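Local coordinates for protein ethylbenzene dehydrogenase alpha-subunit (Aromatoleum aromaticum, PDB 2IVF) that belongs to the molybdopterin oxidoreductase family and holds a molybdenum atom, two pterin guanine dinucleotide ligands (MGD and MD1) and an iron/sulfur cluster, at residues A[835-840]-A[967-972]; A[839-844]-A[893-898]. One frame throughout, in Å; residues are numbered along the deposited sequence.

Coming from helix 819-824, the chain passes through 835-840 and 839-844, which share Gly839 and Asp840, and enters strand 843-846. Contact 2 closes the shorter loop, returning after 48 intervening residues at 893-898, where strand 891-895 ends. Contact 1 closes the longer one, 126 residues, at 967-972, where the last strand, 969-975, begins. Contact 2 is therefore nested inside contact 1, and their centres lie about 6 Å apart. Strand 969-975 is the common neighbour of strands 843-846 and 891-895 in one sheet. Probable hydrogen bonds from Ser972 N to Phe895 O and from Asp897 N to Gly838 O join the two contacts.

Contact 1: residues A[835-840]-A[967-972]; sequences PMVGGD and RGVRVS. With MD1 (phosphoric acid 4-(2-amino-4-oxo-3,4,5,6,-tetrahydro-pteridin-6-yl)-2-hydroxy-3,4-dimercapto-but-3-en-yl ester guanylate ester), chain N.
Val837 and Arg970 are joined backbone to backbone where a type II turn, Met836 to Gly839, meets the incoming strand: Arg970 N donates to Val837 O at 2.9 Å, nearly straight at 164°. Gly838 occupies the third turn position with positive phi (98°), where a side chain would run into the preceding carbonyl oxygen and into Arg970 O, and Gly839 N closes the turn onto Met836 O. Beside the bond, Val969 turns CG2 to Val837 CG1 (3.8 Å), a compact branched pair suited to this buried spot, while its CG1 lies against Val837 O.

Arg970 supplies most of the surface on its side. Its CB and CG pass Gly839 O, CB at 3.3 Å, and a bend at chi2 (-49°) swings the chain back along the turn. The guanidinium then presents one face to Met836, whose CG sits 3.9 Å above the plane near the rim. A long, flexible thioether fits here, covering a flat cation with apolar surface. The polar edge is served by others: NH1 donates to His841 O, and NE to a water that itself donates to Pro835 O and Gly968 O, pinning the guanidinium's rotation.

Just before the strand, Arg967 reaches the other way. Its NH2 donates to MD1 O14 at 2.8 Å, the oxygen lying at the edge of the guanidinium in its plane, and also forms a salt bridge with MGD O2B; Ser447 OG bonds NE. The arrangement is that of a loop clasping the final strand of the molybdopterin dinucleotide binding domain, of the double-psi beta-barrel clan, next to its pterin pocket.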
loop_
_atom_site.group_PDB
_atom_site.type_symbol
_atom_site.label_atom_id
_atom_site.label_comp_id
_atom_site.label_asym_id
_atom_site.label_seq_id
_atom_site.Cartn_x
_atom_site.Cartn_y
_atom_site.Cartn_z
ATOM N N PRO A 835 -21.839 8.931 17.771
ATOM C CA PRO A 835 -22.214 10.293 18.116
ATOM C C PRO A 835 -22.091 11.231 16.909
ATOM O O PRO A 835 -21.329 10.950 15.997
ATOM C CB PRO A 835 -21.197 10.641 19.176
ATOM C CG PRO A 835 -20.946 9.370 19.847
ATOM C CD PRO A 835 -20.815 8.420 18.698
ATOM N N MET A 836 -22.884 12.285 16.884
ATOM C CA MET A 836 -22.895 13.240 15.773
ATOM C C MET A 836 -21.718 14.205 15.900
ATOM O O MET A 836 -21.862 15.413 15.990
ATOM C CB MET A 836 -24.256 13.970 15.708
ATOM C CG MET A 836 -25.350 13.031 15.107
ATOM S SD MET A 836 -26.955 13.822 14.994
ATOM C CE MET A 836 -26.733 14.616 13.393
ATOM N N VAL A 837 -20.521 13.626 15.918
ATOM C CA VAL A 837 -19.287 14.393 15.950
ATOM C C VAL A 837 -19.188 15.225 14.666
ATOM O O VAL A 837 -19.251 14.671 13.567
ATOM C CB VAL A 837 -18.055 13.484 16.015
ATOM C CG1 VAL A 837 -16.769 14.320 16.180
ATOM C CG2 VAL A 837 -18.202 12.363 17.120
ATOM N N GLY A 838 -18.986 16.537 14.824
ATOM C CA GLY A 838 -18.924 17.459 13.711
ATOM C C GLY A 838 -20.228 18.186 13.444
ATOM O O GLY A 838 -20.250 19.135 12.673
ATOM N N GLY A 839 -21.317 17.725 14.033
ATOM C CA GLY A 839 -22.622 18.402 13.877
ATOM C C GLY A 839 -23.507 17.549 13.003
ATOM O O GLY A 839 -23.167 16.424 12.659
ATOM N N ASP A 840 -24.654 18.087 12.644
ATOM C CA ASP A 840 -25.630 17.344 11.919
ATOM C C ASP A 840 -25.382 17.515 10.434
ATOM O O ASP A 840 -25.930 18.422 9.784
ATOM C CB ASP A 840 -27.026 17.844 12.282
ATOM C CG ASP A 840 -28.105 16.994 11.643
ATOM O OD1 ASP A 840 -27.748 15.958 11.043
ATOM O OD2 ASP A 840 -29.271 17.375 11.708
ATOM N N ARG A 967 -13.880 7.525 12.836
ATOM C CA ARG A 967 -14.650 6.767 11.904
ATOM C C ARG A 967 -16.125 7.066 12.167
ATOM O O ARG A 967 -16.657 6.798 13.278
ATOM C CB ARG A 967 -14.342 5.267 12.068
ATOM C CG ARG A 967 -12.895 4.857 11.870
ATOM C CD ARG A 967 -12.534 4.899 10.363
ATOM N NE ARG A 967 -11.302 4.202 10.034
ATOM C CZ ARG A 967 -10.107 4.757 9.878
ATOM N NH1 ARG A 967 -9.921 6.058 10.017
ATOM N NH2 ARG A 967 -9.077 3.996 9.555
ATOM N N GLY A 968 -16.780 7.681 11.177
ATOM C CA GLY A 968 -18.176 7.998 11.281
ATOM C C GLY A 968 -18.433 9.444 11.648
ATOM O O GLY A 968 -19.567 9.842 11.850
ATOM N N VAL A 969 -17.367 10.241 11.749
ATOM C CA VAL A 969 -17.534 11.664 11.928
ATOM C C VAL A 969 -18.420 12.194 10.798
ATOM O O VAL A 969 -18.403 11.687 9.656
ATOM C CB VAL A 969 -16.190 12.375 12.015
ATOM C CG1 VAL A 969 -16.338 13.941 11.848
ATOM C CG2 VAL A 969 -15.543 12.033 13.392
ATOM N N ARG A 970 -19.213 13.189 11.128
ATOM C CA ARG A 970 -20.111 13.767 10.177
ATOM C C ARG A 970 -19.428 14.823 9.331
ATOM O O ARG A 970 -18.775 15.727 9.849
ATOM C CB ARG A 970 -21.288 14.419 10.897
ATOM C CG ARG A 970 -22.152 13.442 11.685
ATOM C CD ARG A 970 -22.554 12.208 10.888
ATOM N NE ARG A 970 -23.533 11.340 11.551
ATOM C CZ ARG A 970 -24.871 11.469 11.443
ATOM N NH1 ARG A 970 -25.446 12.428 10.722
ATOM N NH2 ARG A 970 -25.682 10.622 12.067
ATOM N N VAL A 971 -19.657 14.744 8.026
ATOM C CA VAL A 971 -19.247 15.780 7.106
ATOM C C VAL A 971 -20.352 16.047 6.105
ATOM O O VAL A 971 -21.180 15.195 5.870
ATOM C CB VAL A 971 -17.979 15.410 6.345
ATOM C CG1 VAL A 971 -16.845 15.205 7.347
ATOM C CG2 VAL A 971 -18.199 14.186 5.418
ATOM N N SER A 972 -20.375 17.275 5.594
ATOM C CA SER A 972 -21.143 17.645 4.404
ATOM C C SER A 972 -20.156 17.717 3.229
ATOM O O SER A 972 -18.980 17.916 3.437
ATOM C CB SER A 972 -21.799 18.989 4.641
ATOM O OG SER A 972 -23.048 18.860 5.317
HETATM P PB MD1 N . 2.613 8.461 11.995
HETATM O O3B MD1 N . 2.936 8.288 10.456
HETATM O O1B MD1 N . 3.464 7.490 12.730
HETATM O O2B MD1 N . 2.489 9.880 12.399
HETATM O O3A MD1 N . 1.129 7.905 12.056
HETATM C C10 MD1 N . 0.822 6.515 12.297
HETATM C C11 MD1 N . -0.681 6.430 12.086
HETATM O O11 MD1 N . -0.827 6.421 10.625
HETATM C C12 MD1 N . -1.213 5.129 12.626
HETATM S S12 MD1 N . -0.182 3.810 12.981
HETATM C C13 MD1 N . -2.559 4.923 12.788
HETATM S S13 MD1 N . -3.190 3.458 13.339
HETATM C C14 MD1 N . -3.565 5.977 12.522
HETATM N N15 MD1 N . -4.555 5.739 11.526
HETATM C C16 MD1 N . -5.432 6.721 11.143
HETATM C C15 MD1 N . -6.436 6.366 10.261
HETATM O O14 MD1 N . -6.551 5.187 9.833
HETATM N N17 MD1 N . -7.223 7.394 9.853
HETATM C C17 MD1 N . -7.069 8.687 10.353
HETATM N N16 MD1 N . -7.914 9.604 9.902
HETATM N N18 MD1 N . -6.110 8.982 11.246
HETATM C C20 MD1 N . -5.308 8.019 11.643
HETATM N N8 MD1 N . -4.370 8.299 12.585
HETATM C C7 MD1 N . -3.376 7.374 13.059
HETATM P PA MD1 N . 3.656 9.232 9.370
HETATM O O1A MD1 N . 4.157 8.294 8.319
HETATM O O2A MD1 N . 2.680 10.262 8.948
HETATM O "O5'" MD1 N . 4.862 9.934 10.109
HETATM C "C5'" MD1 N . 5.971 9.104 10.434
HETATM C "C4'" MD1 N . 7.217 9.740 9.972
HETATM O "O4'" MD1 N . 8.207 8.745 10.204
HETATM C "C1'" MD1 N . 9.196 8.990 9.204
HETATM N N9 MD1 N . 10.112 7.865 8.968
HETATM C C4 MD1 N . 11.363 7.846 9.403
HETATM N N3 MD1 N . 12.037 8.767 10.132
HETATM C C2 MD1 N . 13.304 8.545 10.483
HETATM N N2 MD1 N . 13.985 9.456 11.228
HETATM N N1 MD1 N . 13.919 7.402 10.011
HETATM C C6 MD1 N . 13.296 6.430 9.267
HETATM O O6 MD1 N . 13.917 5.414 8.958
HETATM C C5 MD1 N . 11.946 6.651 8.950
HETATM N N7 MD1 N . 11.028 5.993 8.251
HETATM C C8 MD1 N . 9.917 6.736 8.280
HETATM C "C2'" MD1 N . 8.399 9.270 7.934
HETATM O "O2'" MD1 N . 9.126 10.048 6.952
HETATM C "C3'" MD1 N . 7.132 9.963 8.457
HETATM O "O3'" MD1 N . 7.130 11.385 8.169
HETATM O O HOH W 1 -21.848 10.220 13.302
HETATM O O HOH W 2 -28.675 13.400 10.267
#

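Contact 2: residues A[839-844]-A[893-898]; sequences GDHPFK and KLFNDF
His841 and Asn896 meet where two strand ends converge at the margin of the six-stranded sheet of the molybdopterin dinucleotide binding domain: His841 lies in the loop leading into strand 843-846, and Asn896 just follows strand 891-895. Strand 969-975 runs between these two, so the contact spans it from loop to loop.

The imidazole lies flat over the chain. Asn896 CA points into one face in a CH-pi contact, 3.8 Å from the ring centroid, and Asn896 CB comes within 3.6 Å of His841 ND1. Phe895 O stands over the same face but towards the rim, 4.1 Å from His841 CD2. Further along, the Phe895 ring approaches obliquely, its centroid 5.9 Å from that of the imidazole and the planes 74° apart. A flat ring with a polar rim suits the place, because it can cover backbone with its face while ND1 makes a weak hydrogen bond to Gly838 O. With CG anti to the carbonyl carbon (chi1 -71°), His841 extends the ring towards 893-898.

Asn896 turns its amide away from the imidazole. Its OD1 accepts from Phe898 N at 3.0 Å, the donor standing 38° out of the carbonyl plane, which makes an Asx turn as the chain leaves the strand. Its ND2 donates to Arg970 O and Leu935 O, so both ends of this buried amide are used. Asp897 then brings OD2 to 3.4 Å from Gly839 CA, an approach made possible by a residue with no side chain. A water links that same OD2 to Asp840 N, donating to the carboxylate and accepting from the amide. Together these features make an Asx turn following strand 891-895, with the His841 ring packed on Asn896 CA, at the margin of a domain of the double-psi beta-barrel clan.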
loop_
_atom_site.group_PDB
_atom_site.type_symbol
_atom_site.label_atom_id
_atom_site.label_comp_id
_atom_site.label_asym_id
_atom_site.label_seq_id
_atom_site.Cartn_x
_atom_site.Cartn_y
_atom_site.Cartn_z
ATOM N N GLY A 839 -21.317 17.725 14.033
ATOM C CA GLY A 839 -22.622 18.402 13.877
ATOM C C GLY A 839 -23.507 17.549 13.003
ATOM O O GLY A 839 -23.167 16.424 12.659
ATOM N N ASP A 840 -24.654 18.087 12.644
ATOM C CA ASP A 840 -25.630 17.344 11.919
ATOM C C ASP A 840 -25.382 17.515 10.434
ATOM O O ASP A 840 -25.930 18.422 9.784
ATOM C CB ASP A 840 -27.026 17.844 12.282
ATOM C CG ASP A 840 -28.105 16.994 11.643
ATOM O OD1 ASP A 840 -27.748 15.958 11.043
ATOM O OD2 ASP A 840 -29.271 17.375 11.708
ATOM N N HIS A 841 -24.551 16.638 9.899
ATOM C CA HIS A 841 -24.180 16.656 8.516
ATOM C C HIS A 841 -24.423 15.267 8.037
ATOM O O HIS A 841 -24.339 14.330 8.815
ATOM C CB HIS A 841 -22.696 17.050 8.353
ATOM C CG HIS A 841 -22.430 18.499 8.649
ATOM N ND1 HIS A 841 -21.972 18.937 9.875
ATOM C CD2 HIS A 841 -22.598 19.601 7.899
ATOM C CE1 HIS A 841 -21.895 20.253 9.869
ATOM N NE2 HIS A 841 -22.260 20.684 8.678
ATOM N N PRO A 842 -24.739 15.122 6.758
ATOM C CA PRO A 842 -25.302 13.865 6.305
ATOM C C PRO A 842 -24.356 12.728 5.966
ATOM O O PRO A 842 -24.827 11.599 5.968
ATOM C CB PRO A 842 -26.094 14.274 5.069
ATOM C CG PRO A 842 -25.320 15.317 4.502
ATOM C CD PRO A 842 -24.675 16.083 5.656
ATOM N N PHE A 843 -23.065 12.964 5.699
ATOM C CA PHE A 843 -22.190 11.841 5.385
ATOM C C PHE A 843 -21.490 11.402 6.658
ATOM O O PHE A 843 -21.239 12.203 7.552
ATOM C CB PHE A 843 -21.130 12.156 4.331
ATOM C CG PHE A 843 -21.696 12.429 2.975
ATOM C CD1 PHE A 843 -22.222 13.673 2.691
ATOM C CD2 PHE A 843 -21.749 11.424 1.991
ATOM C CE1 PHE A 843 -22.771 13.940 1.441
ATOM C CE2 PHE A 843 -22.299 11.692 0.741
ATOM C CZ PHE A 843 -22.790 12.940 0.464
ATOM N N LYS A 844 -21.216 10.117 6.731
ATOM C CA LYS A 844 -20.316 9.550 7.735
ATOM C C LYS A 844 -19.009 9.230 7.050
ATOM O O LYS A 844 -18.972 8.446 6.095
ATOM C CB LYS A 844 -20.928 8.321 8.378
ATOM C CG LYS A 844 -21.908 8.654 9.460
ATOM C CD LYS A 844 -22.180 7.397 10.261
ATOM C CE LYS A 844 -23.097 7.663 11.398
ATOM N NZ LYS A 844 -23.336 6.403 12.132
ATOM N N LYS A 893 -15.327 20.204 -1.446
ATOM C CA LYS A 893 -15.090 20.576 -0.061
ATOM C C LYS A 893 -15.772 19.562 0.819
ATOM O O LYS A 893 -16.939 19.208 0.588
ATOM C CB LYS A 893 -15.647 21.962 0.303
ATOM C CG LYS A 893 -15.083 23.109 -0.430
ATOM C CD LYS A 893 -13.594 23.260 -0.238
ATOM C CE LYS A 893 -13.175 24.713 -0.636
ATOM N NZ LYS A 893 -11.736 24.880 -0.562
ATOM N N LEU A 894 -15.026 19.050 1.788
ATOM C CA LEU A 894 -15.594 18.339 2.912
ATOM C C LEU A 894 -15.603 19.291 4.080
ATOM O O LEU A 894 -14.610 20.017 4.314
ATOM C CB LEU A 894 -14.758 17.128 3.320
ATOM C CG LEU A 894 -14.833 15.755 2.650
ATOM C CD1 LEU A 894 -15.087 15.863 1.189
ATOM C CD2 LEU A 894 -13.577 14.920 3.028
ATOM N N PHE A 895 -16.693 19.317 4.813
ATOM C CA PHE A 895 -16.750 20.224 5.930
ATOM C C PHE A 895 -17.725 19.790 6.990
ATOM O O PHE A 895 -18.670 19.059 6.714
ATOM C CB PHE A 895 -17.069 21.679 5.437
ATOM C CG PHE A 895 -18.445 21.850 4.825
ATOM C CD1 PHE A 895 -18.687 21.487 3.502
ATOM C CD2 PHE A 895 -19.481 22.377 5.568
ATOM C CE1 PHE A 895 -19.933 21.658 2.957
ATOM C CE2 PHE A 895 -20.746 22.552 5.025
ATOM C CZ PHE A 895 -20.976 22.189 3.727
ATOM N N ASN A 896 -17.541 20.327 8.194
ATOM C CA ASN A 896 -18.527 20.150 9.219
ATOM C C ASN A 896 -18.496 21.362 10.108
ATOM O O ASN A 896 -18.006 22.414 9.677
ATOM C CB ASN A 896 -18.329 18.836 9.967
ATOM C CG ASN A 896 -16.960 18.693 10.651
ATOM O OD1 ASN A 896 -16.254 19.653 10.908
ATOM N ND2 ASN A 896 -16.599 17.464 10.951
ATOM N N ASP A 897 -19.040 21.258 11.306
ATOM C CA ASP A 897 -19.108 22.418 12.172
ATOM C C ASP A 897 -17.751 22.908 12.657
ATOM O O ASP A 897 -17.645 24.025 13.157
ATOM C CB ASP A 897 -20.073 22.163 13.341
ATOM C CG ASP A 897 -21.522 22.149 12.902
ATOM O OD1 ASP A 897 -21.784 22.387 11.680
ATOM O OD2 ASP A 897 -22.401 21.840 13.754
ATOM N N PHE A 898 -16.711 22.119 12.472
ATOM C CA PHE A 898 -15.400 22.453 12.986
ATOM C C PHE A 898 -14.435 22.994 11.948
ATOM O O PHE A 898 -13.753 23.959 12.221
ATOM C CB PHE A 898 -14.782 21.252 13.678
ATOM C CG PHE A 898 -13.466 21.544 14.270
ATOM C CD1 PHE A 898 -13.355 22.278 15.432
ATOM C CD2 PHE A 898 -12.306 21.101 13.646
ATOM C CE1 PHE A 898 -12.101 22.565 15.985
ATOM C CE2 PHE A 898 -11.041 21.384 14.191
ATOM C CZ PHE A 898 -10.939 22.118 15.356
HETATM O O HOH W 3 -24.794 20.926 13.077
#